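Local coordinates for protein probable porin (PDB 4FSP) that probably serves as an outer-membrane porin of the OprD family, a beta-barrel channel that lets small solutes cross the outer membrane of Pseudomonas aeruginosa, at residues A[209-215]-A[227-233]; A[129-133]-A[214-218]; A[54-60]-A[71-77]. All coordinates share one frame; numbering follows the deposited sequence.

From the N terminus, contact 3 comes first and closes a short loop: strands 47-59 and 67-80 form a beta hairpin in the barrel wall. Well after it, the loop carrying 129-133 opens contact 2, which closes 81 residues later on strand 210-219. Before that happens contact 1 has already opened on the same strand, and it closes on strand 223-235, so contacts 1 and 2 cross, sharing Tyr214 and His215. They also touch directly, Phe227 CG lying 3.6 Å from Pro131 CB. Contacts 1 and 3 thus join neighbouring wall strands, while contact 2 ties a loop to the wall. Contact 3 stands apart, its centre about 32 Å from that of contact 1.

Contact 1 of 3, residues A[209-215]-A[227-233]; sequences DWTGSYH and FLGLKGR. With C8E ((hydroxyethyloxy)tri(ethyloxy)octane), chain J; C8E ((hydroxyethyloxy)tri(ethyloxy)octane), chain I.
Trp210 lays its indole over Gly232 in the antiparallel hairpin that pairs strands 210-219 and 223-235 of the barrel wall. The two face each other as a non-hydrogen-bonded pair, and Gly232 CA sits 3.4 Å from the centroid of the six-membered Trp210 ring, a CH-pi contact only 14° off the ring normal. With CG beside the backbone N (chi1 -64°), the indole reaches over to the neighbouring strand 223-235, where CZ3 also meets Leu230 CD2 at 3.9 Å. Such glycine-aromatic cross-strand pairs are a recognised feature of beta sheets. On the other face of the wall, His215 and Phe227 run side by side, CD2 of the imidazole 4.2 Å from CD1 of the phenyl ring. Phe227 CE1 approaches Ser213 CB at 4.1 Å. Asp203 hydrogen-bonds Ser213 OG and His215 NE2, tying both side chains to the preceding strand. Between the two faces, backbone bonds join the strands, among them Lys231 N to Thr211 O at 2.9 Å. Back on the Trp210 face, Tyr214 bonds through OH to His226 and carries one detergent chain over its ring. A second lies along Gly212 and Ser213, its C1 3.4 Å from Tyr214 N and 3.9 Å from Leu228 CD1.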
loop_
_atom_site.group_PDB
_atom_site.type_symbol
_atom_site.label_atom_id
_atom_site.label_comp_id
_atom_site.label_asym_id
_atom_site.label_seq_id
_atom_site.Cartn_x
_atom_site.Cartn_y
_atom_site.Cartn_z
ATOM N N ASP A 209 21.460 8.406 3.058
ATOM C CA ASP A 209 20.731 8.060 1.838
ATOM C C ASP A 209 20.428 6.556 1.691
ATOM O O ASP A 209 19.964 6.122 0.638
ATOM C CB ASP A 209 21.520 8.529 0.611
ATOM C CG ASP A 209 21.619 10.039 0.520
ATOM O OD1 ASP A 209 20.583 10.719 0.704
ATOM O OD2 ASP A 209 22.735 10.538 0.264
ATOM N N TRP A 210 20.713 5.764 2.725
ATOM C CA TRP A 210 20.553 4.308 2.633
ATOM C C TRP A 210 19.807 3.698 3.802
ATOM O O TRP A 210 20.121 3.959 4.973
ATOM C CB TRP A 210 21.913 3.617 2.453
ATOM C CG TRP A 210 22.545 4.002 1.170
ATOM C CD1 TRP A 210 23.296 5.111 0.934
ATOM C CD2 TRP A 210 22.438 3.306 -0.086
ATOM N NE1 TRP A 210 23.683 5.141 -0.385
ATOM C CE2 TRP A 210 23.172 4.052 -1.030
ATOM C CE3 TRP A 210 21.804 2.134 -0.490
ATOM C CZ2 TRP A 210 23.286 3.651 -2.364
ATOM C CZ3 TRP A 210 21.914 1.744 -1.815
ATOM C CH2 TRP A 210 22.653 2.501 -2.735
ATOM N N THR A 211 18.827 2.865 3.478
ATOM C CA THR A 211 18.046 2.185 4.500
ATOM C C THR A 211 17.878 0.709 4.141
ATOM O O THR A 211 17.593 0.362 2.989
ATOM C CB THR A 211 16.647 2.847 4.633
ATOM O OG1 THR A 211 16.818 4.221 4.998
ATOM C CG2 THR A 211 15.825 2.158 5.712
ATOM N N GLY A 212 18.060 -0.157 5.130
ATOM C CA GLY A 212 17.827 -1.576 4.948
ATOM C C GLY A 212 16.703 -2.025 5.858
ATOM O O GLY A 212 16.595 -1.542 6.991
ATOM N N SER A 213 15.867 -2.944 5.375
ATOM C CA SER A 213 14.738 -3.422 6.156
ATOM C C SER A 213 14.604 -4.939 6.126
ATOM O O SER A 213 14.836 -5.573 5.095
ATOM C CB SER A 213 13.438 -2.827 5.599
ATOM O OG SER A 213 13.499 -1.415 5.617
ATOM N N TYR A 214 14.200 -5.503 7.260
ATOM C CA TYR A 214 13.769 -6.892 7.337
ATOM C C TYR A 214 12.371 -6.943 7.941
ATOM O O TYR A 214 12.109 -6.305 8.967
ATOM C CB TYR A 214 14.717 -7.735 8.206
ATOM C CG TYR A 214 14.114 -9.081 8.478
ATOM C CD1 TYR A 214 14.276 -10.121 7.579
ATOM C CD2 TYR A 214 13.321 -9.298 9.602
ATOM C CE1 TYR A 214 13.684 -11.359 7.809
ATOM C CE2 TYR A 214 12.714 -10.507 9.825
ATOM C CZ TYR A 214 12.903 -11.542 8.936
ATOM O OH TYR A 214 12.298 -12.756 9.195
ATOM N N HIS A 215 11.475 -7.717 7.339
ATOM C CA HIS A 215 10.136 -7.890 7.912
ATOM C C HIS A 215 9.650 -9.321 7.776
ATOM O O HIS A 215 9.928 -10.003 6.774
ATOM C CB HIS A 215 9.129 -6.931 7.276
ATOM C CG HIS A 215 9.408 -5.496 7.595
ATOM N ND1 HIS A 215 8.713 -4.804 8.557
ATOM C CD2 HIS A 215 10.342 -4.643 7.109
ATOM C CE1 HIS A 215 9.188 -3.570 8.637
ATOM N NE2 HIS A 215 10.186 -3.452 7.782
ATOM N N PHE A 227 10.856 -10.821 4.292
ATOM C CA PHE A 227 11.167 -9.729 3.373
ATOM C C PHE A 227 12.502 -9.110 3.729
ATOM O O PHE A 227 12.789 -8.885 4.914
ATOM C CB PHE A 227 10.091 -8.630 3.444
ATOM C CG PHE A 227 10.488 -7.353 2.752
ATOM C CD1 PHE A 227 11.201 -6.358 3.428
ATOM C CD2 PHE A 227 10.172 -7.150 1.416
ATOM C CE1 PHE A 227 11.580 -5.181 2.778
ATOM C CE2 PHE A 227 10.551 -5.964 0.757
ATOM C CZ PHE A 227 11.253 -4.978 1.442
ATOM N N LEU A 228 13.291 -8.774 2.707
ATOM C CA LEU A 228 14.542 -8.037 2.908
ATOM C C LEU A 228 14.627 -6.988 1.830
ATOM O O LEU A 228 14.436 -7.293 0.653
ATOM C CB LEU A 228 15.762 -8.961 2.825
ATOM C CG LEU A 228 17.122 -8.299 3.089
ATOM C CD1 LEU A 228 17.187 -7.748 4.526
ATOM C CD2 LEU A 228 18.264 -9.291 2.858
ATOM N N GLY A 229 14.907 -5.751 2.225
ATOM C CA GLY A 229 14.898 -4.657 1.276
ATOM C C GLY A 229 15.985 -3.622 1.503
ATOM O O GLY A 229 16.492 -3.446 2.611
ATOM N N LEU A 230 16.338 -2.914 0.444
ATOM C CA LEU A 230 17.374 -1.889 0.514
ATOM C C LEU A 230 16.930 -0.726 -0.354
ATOM O O LEU A 230 16.579 -0.926 -1.527
ATOM C CB LEU A 230 18.706 -2.444 -0.026
ATOM C CG LEU A 230 19.834 -1.402 -0.129
ATOM C CD1 LEU A 230 20.250 -0.970 1.260
ATOM C CD2 LEU A 230 21.069 -1.936 -0.911
ATOM N N LYS A 231 16.936 0.478 0.207
ATOM C CA LYS A 231 16.669 1.678 -0.577
ATOM C C LYS A 231 17.836 2.651 -0.494
ATOM O O LYS A 231 18.355 2.906 0.599
ATOM C CB LYS A 231 15.413 2.363 -0.060
ATOM C CG LYS A 231 14.157 1.533 -0.216
ATOM C CD LYS A 231 13.008 2.258 0.458
ATOM C CE LYS A 231 11.677 1.613 0.144
ATOM N NZ LYS A 231 10.575 2.513 0.582
ATOM N N GLY A 232 18.237 3.206 -1.637
ATOM C CA GLY A 232 19.345 4.144 -1.672
ATOM C C GLY A 232 19.150 5.288 -2.651
ATOM O O GLY A 232 18.390 5.147 -3.621
ATOM N N ARG A 233 19.824 6.415 -2.394
ATOM C CA ARG A 233 19.816 7.577 -3.294
ATOM C C ARG A 233 21.236 8.091 -3.460
ATOM O O ARG A 233 21.952 8.227 -2.478
ATOM C CB ARG A 233 18.986 8.729 -2.706
ATOM C CG ARG A 233 17.752 8.311 -1.938
ATOM C CD ARG A 233 16.724 7.696 -2.870
ATOM N NE ARG A 233 15.639 6.996 -2.184
ATOM C CZ ARG A 233 14.475 7.555 -1.868
ATOM N NH1 ARG A 233 14.248 8.827 -2.163
ATOM N NH2 ARG A 233 13.541 6.845 -1.250
HETATM C C1 C8E J . 17.579 -5.687 7.763
HETATM C C2 C8E J . 18.744 -4.898 8.335
HETATM C C3 C8E J . 19.483 -4.346 7.121
HETATM C C4 C8E J . 20.897 -4.909 7.079
HETATM C C5 C8E J . 21.709 -4.061 6.081
HETATM C C6 C8E J . 22.998 -3.608 6.792
HETATM C C7 C8E J . 23.984 -2.934 5.813
HETATM C C8 C8E J . 25.249 -2.666 6.634
HETATM O O9 C8E J . 26.225 -1.866 5.923
HETATM C C10 C8E J . 27.175 -1.442 6.921
HETATM C C11 C8E J . 28.196 -0.502 6.305
HETATM O O12 C8E J . 28.303 0.557 7.285
HETATM C C4 C8E I . 17.527 -8.745 11.764
HETATM C C5 C8E I . 17.051 -9.923 10.928
HETATM C C6 C8E I . 16.364 -11.005 11.753
HETATM C C7 C8E I . 16.208 -12.240 10.873
HETATM C C8 C8E I . 15.520 -13.408 11.567
HETATM O O9 C8E I . 15.102 -14.352 10.599
HETATM C C10 C8E I . 14.887 -15.643 11.138
HETATM C C11 C8E I . 14.244 -16.530 10.078
HETATM O O12 C8E I . 13.808 -17.769 10.605
#

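Contact 2 of 3, residues A[129-133]-A[214-218]. With C8E ((hydroxyethyloxy)tri(ethyloxy)octane), chain G; C8E ((hydroxyethyloxy)tri(ethyloxy)octane), chain I.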
loop_
_atom_site.group_PDB
_atom_site.type_symbol
_atom_site.label_atom_id
_atom_site.label_comp_id
_atom_site.label_asym_id
_atom_site.label_seq_id
_atom_site.Cartn_x
_atom_site.Cartn_y
_atom_site.Cartn_z
ATOM N N LYS A 129 1.172 -0.066 7.144
ATOM C CA LYS A 129 1.912 0.158 5.906
ATOM C C LYS A 129 3.251 -0.559 5.971
ATOM O O LYS A 129 4.281 0.062 6.228
ATOM C CB LYS A 129 2.139 1.654 5.670
ATOM C CG LYS A 129 0.859 2.471 5.526
ATOM C CD LYS A 129 1.115 3.770 4.761
ATOM C CE LYS A 129 2.057 3.562 3.556
ATOM N NZ LYS A 129 1.557 2.598 2.523
ATOM N N LEU A 130 3.240 -1.864 5.714
ATOM C CA LEU A 130 4.453 -2.683 5.843
ATOM C C LEU A 130 4.693 -3.556 4.607
ATOM O O LEU A 130 3.754 -3.854 3.854
ATOM C CB LEU A 130 4.336 -3.569 7.089
ATOM C CG LEU A 130 4.137 -2.862 8.421
ATOM C CD1 LEU A 130 3.720 -3.891 9.468
ATOM C CD2 LEU A 130 5.433 -2.156 8.829
ATOM N N PRO A 131 5.946 -3.993 4.401
ATOM C CA PRO A 131 6.245 -4.802 3.212
ATOM C C PRO A 131 5.372 -6.049 3.118
ATOM O O PRO A 131 5.191 -6.609 2.033
ATOM C CB PRO A 131 7.723 -5.206 3.426
ATOM C CG PRO A 131 8.299 -4.077 4.239
ATOM C CD PRO A 131 7.163 -3.679 5.179
ATOM N N THR A 132 4.829 -6.478 4.252
ATOM C CA THR A 132 4.014 -7.687 4.306
ATOM C C THR A 132 2.533 -7.370 4.338
ATOM O O THR A 132 1.700 -8.280 4.293
ATOM C CB THR A 132 4.310 -8.488 5.581
ATOM O OG1 THR A 132 4.093 -7.643 6.718
ATOM C CG2 THR A 132 5.758 -8.967 5.588
ATOM N N ILE A 133 2.208 -6.086 4.465
ATOM C CA ILE A 133 0.817 -5.659 4.469
ATOM C C ILE A 133 0.700 -4.159 4.199
ATOM O O ILE A 133 1.080 -3.339 5.037
ATOM C CB ILE A 133 0.100 -6.084 5.768
ATOM C CG1 ILE A 133 -1.217 -5.312 5.929
ATOM C CG2 ILE A 133 1.028 -5.913 6.977
ATOM C CD1 ILE A 133 -2.069 -5.805 7.083
ATOM N N TYR A 214 14.200 -5.503 7.260
ATOM C CA TYR A 214 13.769 -6.892 7.337
ATOM C C TYR A 214 12.371 -6.943 7.941
ATOM O O TYR A 214 12.109 -6.305 8.967
ATOM C CB TYR A 214 14.717 -7.735 8.206
ATOM C CG TYR A 214 14.114 -9.081 8.478
ATOM C CD1 TYR A 214 14.276 -10.121 7.579
ATOM C CD2 TYR A 214 13.321 -9.298 9.602
ATOM C CE1 TYR A 214 13.684 -11.359 7.809
ATOM C CE2 TYR A 214 12.714 -10.507 9.825
ATOM C CZ TYR A 214 12.903 -11.542 8.936
ATOM O OH TYR A 214 12.298 -12.756 9.195
ATOM N N HIS A 215 11.475 -7.717 7.339
ATOM C CA HIS A 215 10.136 -7.890 7.912
ATOM C C HIS A 215 9.650 -9.321 7.776
ATOM O O HIS A 215 9.928 -10.003 6.774
ATOM C CB HIS A 215 9.129 -6.931 7.276
ATOM C CG HIS A 215 9.408 -5.496 7.595
ATOM N ND1 HIS A 215 8.713 -4.804 8.557
ATOM C CD2 HIS A 215 10.342 -4.643 7.109
ATOM C CE1 HIS A 215 9.188 -3.570 8.637
ATOM N NE2 HIS A 215 10.186 -3.452 7.782
ATOM N N TYR A 216 8.938 -9.770 8.805
ATOM C CA TYR A 216 8.380 -11.111 8.845
ATOM C C TYR A 216 6.865 -10.999 8.977
ATOM O O TYR A 216 6.361 -10.208 9.773
ATOM C CB TYR A 216 8.949 -11.886 10.037
ATOM C CG TYR A 216 8.352 -13.255 10.168
ATOM C CD1 TYR A 216 8.866 -14.328 9.449
ATOM C CD2 TYR A 216 7.264 -13.481 11.002
ATOM C CE1 TYR A 216 8.314 -15.587 9.560
ATOM C CE2 TYR A 216 6.705 -14.732 11.120
ATOM C CZ TYR A 216 7.232 -15.786 10.389
ATOM O OH TYR A 216 6.692 -17.049 10.494
ATOM N N GLY A 217 6.139 -11.785 8.198
ATOM C CA GLY A 217 4.697 -11.794 8.300
ATOM C C GLY A 217 4.204 -13.220 8.230
ATOM O O GLY A 217 4.754 -14.045 7.492
ATOM N N GLU A 218 3.148 -13.520 8.975
ATOM C CA GLU A 218 2.631 -14.878 8.987
ATOM C C GLU A 218 1.124 -14.865 9.133
ATOM O O GLU A 218 0.608 -14.404 10.156
ATOM C CB GLU A 218 3.267 -15.665 10.155
ATOM C CG GLU A 218 2.714 -17.070 10.330
ATOM C CD GLU A 218 3.378 -17.837 11.461
ATOM O OE1 GLU A 218 4.559 -17.557 11.776
ATOM O OE2 GLU A 218 2.714 -18.721 12.043
HETATM C C1 C8E G . 6.111 -20.871 11.507
HETATM C C2 C8E G . 6.841 -20.857 12.838
HETATM C C3 C8E G . 8.307 -20.559 12.587
HETATM C C4 C8E G . 8.754 -19.420 13.487
HETATM C C5 C8E G . 9.442 -18.346 12.661
HETATM C C6 C8E G . 9.451 -17.021 13.402
HETATM C C7 C8E G . 10.560 -16.132 12.855
HETATM C C8 C8E G . 10.302 -14.678 13.204
HETATM O O9 C8E G . 11.500 -14.020 13.566
HETATM C C10 C8E G . 11.554 -12.704 13.054
HETATM C C11 C8E G . 12.325 -11.798 14.008
HETATM O O12 C8E G . 12.434 -10.508 13.449
HETATM C C13 C8E G . 13.065 -9.589 14.317
HETATM C C14 C8E G . 12.648 -8.161 13.975
HETATM C C4 C8E I . 17.527 -8.745 11.764
HETATM C C5 C8E I . 17.051 -9.923 10.928
HETATM C C6 C8E I . 16.364 -11.005 11.753
HETATM C C7 C8E I . 16.208 -12.240 10.873
HETATM C C8 C8E I . 15.520 -13.408 11.567
HETATM O O9 C8E I . 15.102 -14.352 10.599
HETATM C C10 C8E I . 14.887 -15.643 11.138
HETATM C C11 C8E I . 14.244 -16.530 10.078
HETATM O O12 C8E I . 13.808 -17.769 10.605
HETATM O O HOH W 1 5.821 -7.799 8.655
#
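A type I turn from Leu130 to Ile133, closed by Ile133 N bonding to Leu130 O at 2.8 Å, presents Pro131 and Thr132 to the extended strand at His215 and Gly217. Pro131 meets the ring of His215, and Thr132 packs beside Gly217. The proline CD stands squarely over the imidazole, 3.7 Å from the ring centroid and 7° off the normal, with CG beside it above CD2. Leu130 crosses the same side chain at about a right angle and brings CD2 to within 4.0 Å of His215 CE1, obliquely to the ring. The imidazole, tied through NE2 to Asp203, is probably held in this rotation. Further along, Thr132 points its methyl at the strand: chi1 of 56° sets OG1 between N and the carbonyl carbon, leaving CG2 3.9 Å from Gly217 N, where no side chain intervenes. OG1 turns instead to a water 2.6 Å away, and that water donates to Tyr216 O at 2.7 Å. Tyr216 itself points to the other side of the wall, where a detergent chain covers one ring face and OH donates to Glu218 OE1 at 2.5 Å. No direct hydrogen bond joins turn and strand. The loop therefore docks against the inner wall by aliphatic carbon on a polar ring plus one water bridge, consistent with the inward-folded loops of porins.

Contact 3 of 3, residues A[54-60]-A[71-77]. With C8E ((hydroxyethyloxy)tri(ethyloxy)octane), chain H; C8E ((hydroxyethyloxy)tri(ethyloxy)octane), chain B.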
loop_
_atom_site.group_PDB
_atom_site.type_symbol
_atom_site.label_atom_id
_atom_site.label_comp_id
_atom_site.label_asym_id
_atom_site.label_seq_id
_atom_site.Cartn_x
_atom_site.Cartn_y
_atom_site.Cartn_z
ATOM N N PHE A 54 -17.553 9.806 2.823
ATOM C CA PHE A 54 -17.256 10.827 3.798
ATOM C C PHE A 54 -16.391 10.180 4.848
ATOM O O PHE A 54 -16.691 9.078 5.318
ATOM C CB PHE A 54 -18.544 11.293 4.450
ATOM C CG PHE A 54 -19.545 11.846 3.485
ATOM C CD1 PHE A 54 -20.376 11.001 2.762
ATOM C CD2 PHE A 54 -19.675 13.213 3.321
ATOM C CE1 PHE A 54 -21.318 11.515 1.875
ATOM C CE2 PHE A 54 -20.611 13.737 2.433
ATOM C CZ PHE A 54 -21.432 12.885 1.706
ATOM N N LEU A 55 -15.326 10.866 5.235
ATOM C CA LEU A 55 -14.374 10.291 6.163
ATOM C C LEU A 55 -14.020 11.272 7.259
ATOM O O LEU A 55 -13.344 12.273 7.014
ATOM C CB LEU A 55 -13.101 9.867 5.422
ATOM C CG LEU A 55 -12.091 9.123 6.301
ATOM C CD1 LEU A 55 -11.505 7.946 5.545
ATOM C CD2 LEU A 55 -10.981 10.046 6.768
ATOM N N PHE A 56 -14.465 10.968 8.470
ATOM C CA PHE A 56 -14.109 11.748 9.649
ATOM C C PHE A 56 -12.864 11.147 10.302
ATOM O O PHE A 56 -12.888 10.013 10.796
ATOM C CB PHE A 56 -15.285 11.744 10.624
ATOM C CG PHE A 56 -15.011 12.432 11.935
ATOM C CD1 PHE A 56 -15.000 13.815 12.019
ATOM C CD2 PHE A 56 -14.817 11.689 13.096
ATOM C CE1 PHE A 56 -14.769 14.452 13.240
ATOM C CE2 PHE A 56 -14.594 12.318 14.320
ATOM C CZ PHE A 56 -14.567 13.701 14.389
ATOM N N ASP A 57 -11.772 11.903 10.302
ATOM C CA ASP A 57 -10.506 11.398 10.828
ATOM C C ASP A 57 -10.087 12.229 12.027
ATOM O O ASP A 57 -9.644 13.363 11.878
ATOM C CB ASP A 57 -9.421 11.435 9.749
ATOM C CG ASP A 57 -8.118 10.774 10.188
ATOM O OD1 ASP A 57 -7.905 10.593 11.402
ATOM O OD2 ASP A 57 -7.286 10.448 9.313
ATOM N N TYR A 58 -10.215 11.637 13.211
ATOM C CA TYR A 58 -9.900 12.305 14.468
ATOM C C TYR A 58 -8.660 11.711 15.132
ATOM O O TYR A 58 -8.525 10.492 15.231
ATOM C CB TYR A 58 -11.082 12.173 15.428
ATOM C CG TYR A 58 -10.748 12.551 16.847
ATOM C CD1 TYR A 58 -10.690 13.884 17.233
ATOM C CD2 TYR A 58 -10.499 11.580 17.808
ATOM C CE1 TYR A 58 -10.389 14.247 18.546
ATOM C CE2 TYR A 58 -10.181 11.933 19.127
ATOM C CZ TYR A 58 -10.136 13.267 19.487
ATOM O OH TYR A 58 -9.838 13.626 20.792
ATOM N N ARG A 59 -7.776 12.579 15.617
ATOM C CA ARG A 59 -6.555 12.156 16.305
ATOM C C ARG A 59 -6.402 12.968 17.591
ATOM O O ARG A 59 -6.179 14.182 17.536
ATOM C CB ARG A 59 -5.324 12.413 15.422
ATOM C CG ARG A 59 -5.376 11.815 14.017
ATOM C CD ARG A 59 -5.030 10.345 14.029
ATOM N NE ARG A 59 -5.230 9.714 12.726
ATOM C CZ ARG A 59 -4.250 9.365 11.895
ATOM N NH1 ARG A 59 -2.981 9.579 12.224
ATOM N NH2 ARG A 59 -4.544 8.795 10.732
ATOM N N SER A 60 -6.512 12.312 18.744
ATOM C CA SER A 60 -6.357 13.019 20.013
ATOM C C SER A 60 -4.882 13.315 20.224
ATOM O O SER A 60 -4.031 12.763 19.530
ATOM C CB SER A 60 -6.836 12.159 21.175
ATOM O OG SER A 60 -5.827 11.200 21.518
ATOM N N LEU A 71 -6.371 8.511 21.702
ATOM C CA LEU A 71 -7.455 7.869 20.967
ATOM C C LEU A 71 -7.562 8.427 19.551
ATOM O O LEU A 71 -7.649 9.647 19.373
ATOM C CB LEU A 71 -8.771 8.092 21.705
ATOM C CG LEU A 71 -10.041 7.622 20.982
ATOM C CD1 LEU A 71 -10.040 6.111 20.830
ATOM C CD2 LEU A 71 -11.288 8.070 21.739
ATOM N N ASP A 72 -7.523 7.545 18.550
ATOM C CA ASP A 72 -7.857 7.922 17.174
ATOM C C ASP A 72 -9.221 7.353 16.827
ATOM O O ASP A 72 -9.619 6.278 17.327
ATOM C CB ASP A 72 -6.829 7.399 16.148
ATOM C CG ASP A 72 -5.435 7.926 16.396
ATOM O OD1 ASP A 72 -5.311 8.943 17.117
ATOM O OD2 ASP A 72 -4.456 7.335 15.868
ATOM N N LEU A 73 -9.929 8.069 15.960
ATOM C CA LEU A 73 -11.247 7.648 15.516
ATOM C C LEU A 73 -11.370 7.824 14.015
ATOM O O LEU A 73 -11.027 8.881 13.473
ATOM C CB LEU A 73 -12.332 8.478 16.205
ATOM C CG LEU A 73 -12.652 8.097 17.644
ATOM C CD1 LEU A 73 -13.632 9.090 18.250
ATOM C CD2 LEU A 73 -13.245 6.711 17.633
ATOM N N LEU A 74 -11.863 6.787 13.345
ATOM C CA LEU A 74 -12.169 6.871 11.927
ATOM C C LEU A 74 -13.665 6.667 11.701
ATOM O O LEU A 74 -14.198 5.575 11.923
ATOM C CB LEU A 74 -11.379 5.826 11.142
ATOM C CG LEU A 74 -10.010 6.213 10.568
ATOM C CD1 LEU A 74 -9.413 5.055 9.758
ATOM C CD2 LEU A 74 -10.103 7.469 9.711
ATOM N N GLY A 75 -14.344 7.723 11.273
ATOM C CA GLY A 75 -15.749 7.626 10.929
ATOM C C GLY A 75 -15.890 7.617 9.420
ATOM O O GLY A 75 -15.433 8.544 8.736
ATOM N N LYS A 76 -16.504 6.564 8.892
ATOM C CA LYS A 76 -16.672 6.441 7.450
ATOM C C LYS A 76 -18.141 6.300 7.067
ATOM O O LYS A 76 -18.879 5.505 7.658
ATOM C CB LYS A 76 -15.868 5.250 6.920
ATOM C CG LYS A 76 -14.396 5.310 7.301
ATOM C CD LYS A 76 -13.801 3.929 7.528
ATOM C CE LYS A 76 -13.680 3.161 6.235
ATOM N NZ LYS A 76 -12.894 1.917 6.456
ATOM N N LEU A 77 -18.559 7.084 6.084
ATOM C CA LEU A 77 -19.868 6.898 5.475
ATOM C C LEU A 77 -19.720 6.724 3.959
ATOM O O LEU A 77 -19.041 7.512 3.294
ATOM C CB LEU A 77 -20.797 8.070 5.803
ATOM C CG LEU A 77 -22.230 7.942 5.279
ATOM C CD1 LEU A 77 -22.936 6.767 5.942
ATOM C CD2 LEU A 77 -23.011 9.232 5.501
HETATM C C2 C8E H . -23.512 0.332 13.210
HETATM C C3 C8E H . -22.830 1.387 12.352
HETATM C C4 C8E H . -21.911 2.246 13.205
HETATM C C5 C8E H . -22.192 3.728 12.997
HETATM C C6 C8E H . -21.129 4.353 12.099
HETATM C C7 C8E H . -21.252 5.874 12.049
HETATM C C8 C8E H . -19.971 6.519 11.531
HETATM O O9 C8E H . -20.259 7.418 10.479
HETATM C C10 C8E H . -19.532 8.620 10.576
HETATM C C11 C8E H . -19.457 9.277 9.201
HETATM O O12 C8E H . -19.067 10.615 9.403
HETATM C C13 C8E H . -18.764 11.335 8.232
HETATM C C14 C8E H . -19.004 12.807 8.558
HETATM C C1 C8E B . -14.513 13.230 18.986
HETATM C C2 C8E B . -14.114 14.083 20.185
HETATM C C3 C8E B . -13.633 15.465 19.754
HETATM C C4 C8E B . -12.694 16.081 20.787
HETATM C C5 C8E B . -12.972 17.562 21.018
HETATM C C6 C8E B . -11.711 18.335 21.416
HETATM C C7 C8E B . -11.934 19.844 21.332
HETATM C C8 C8E B . -10.800 20.653 21.955
HETATM O O9 C8E B . -9.790 20.944 21.011
HETATM C C10 C8E B . -9.746 22.309 20.658
HETATM C C11 C8E B . -8.305 22.808 20.688
HETATM O O12 C8E B . -7.743 22.672 19.407
HETATM C C13 C8E B . -7.997 23.825 18.637
#
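Ser60 and Leu71 finish one end of this antiparallel barrel hairpin, with Leu71 N donating to Ser60 OG at 2.7 Å, almost straight (172°). Ser60 N returns a bond to Leu71 O, so the side-chain OG stands in for a backbone acceptor and the pair is still held by two bonds. Packing is tight next to it. Tyr58, its CG anti to the backbone N (chi1 167°), swings its ring across toward the partner strand, where CD2 meets Leu73 CB at 3.9 Å. One ring face lies over Ser60 N, the opposite one carries a detergent chain, and OH bonds to Ser23. At the far end the backbone pairing stays tight but the side chains touch lightly: Phe54 and Leu77 meet side by side through their CB atoms and through Phe54 CD1 and Leu77 CD2, each pair 4.2 Å apart, with a second detergent against them and over Gly75.

The other face is polar at the Ser60 end. Arg59 NE bonds the syn lone pair of Asp57 OD1 at 3.1 Å, bent (139°) and tilted from the guanidinium plane. Its CD leans on Asp72 OD1 at 3.4 Å, yet NE stays 4.0 Å from Asp72 OD2 with no N-H directed at it. Asp72 has its firm partner in Lys113. Beside the charges, Leu74 CD2 reaches across to Leu55 CD2 at 4.0 Å. Two acids and two bases alternate here, so each charge is probably eased by its neighbours on the inner side, while the outer side is left to aromatic and aliphatic groups suited to lipid or detergent.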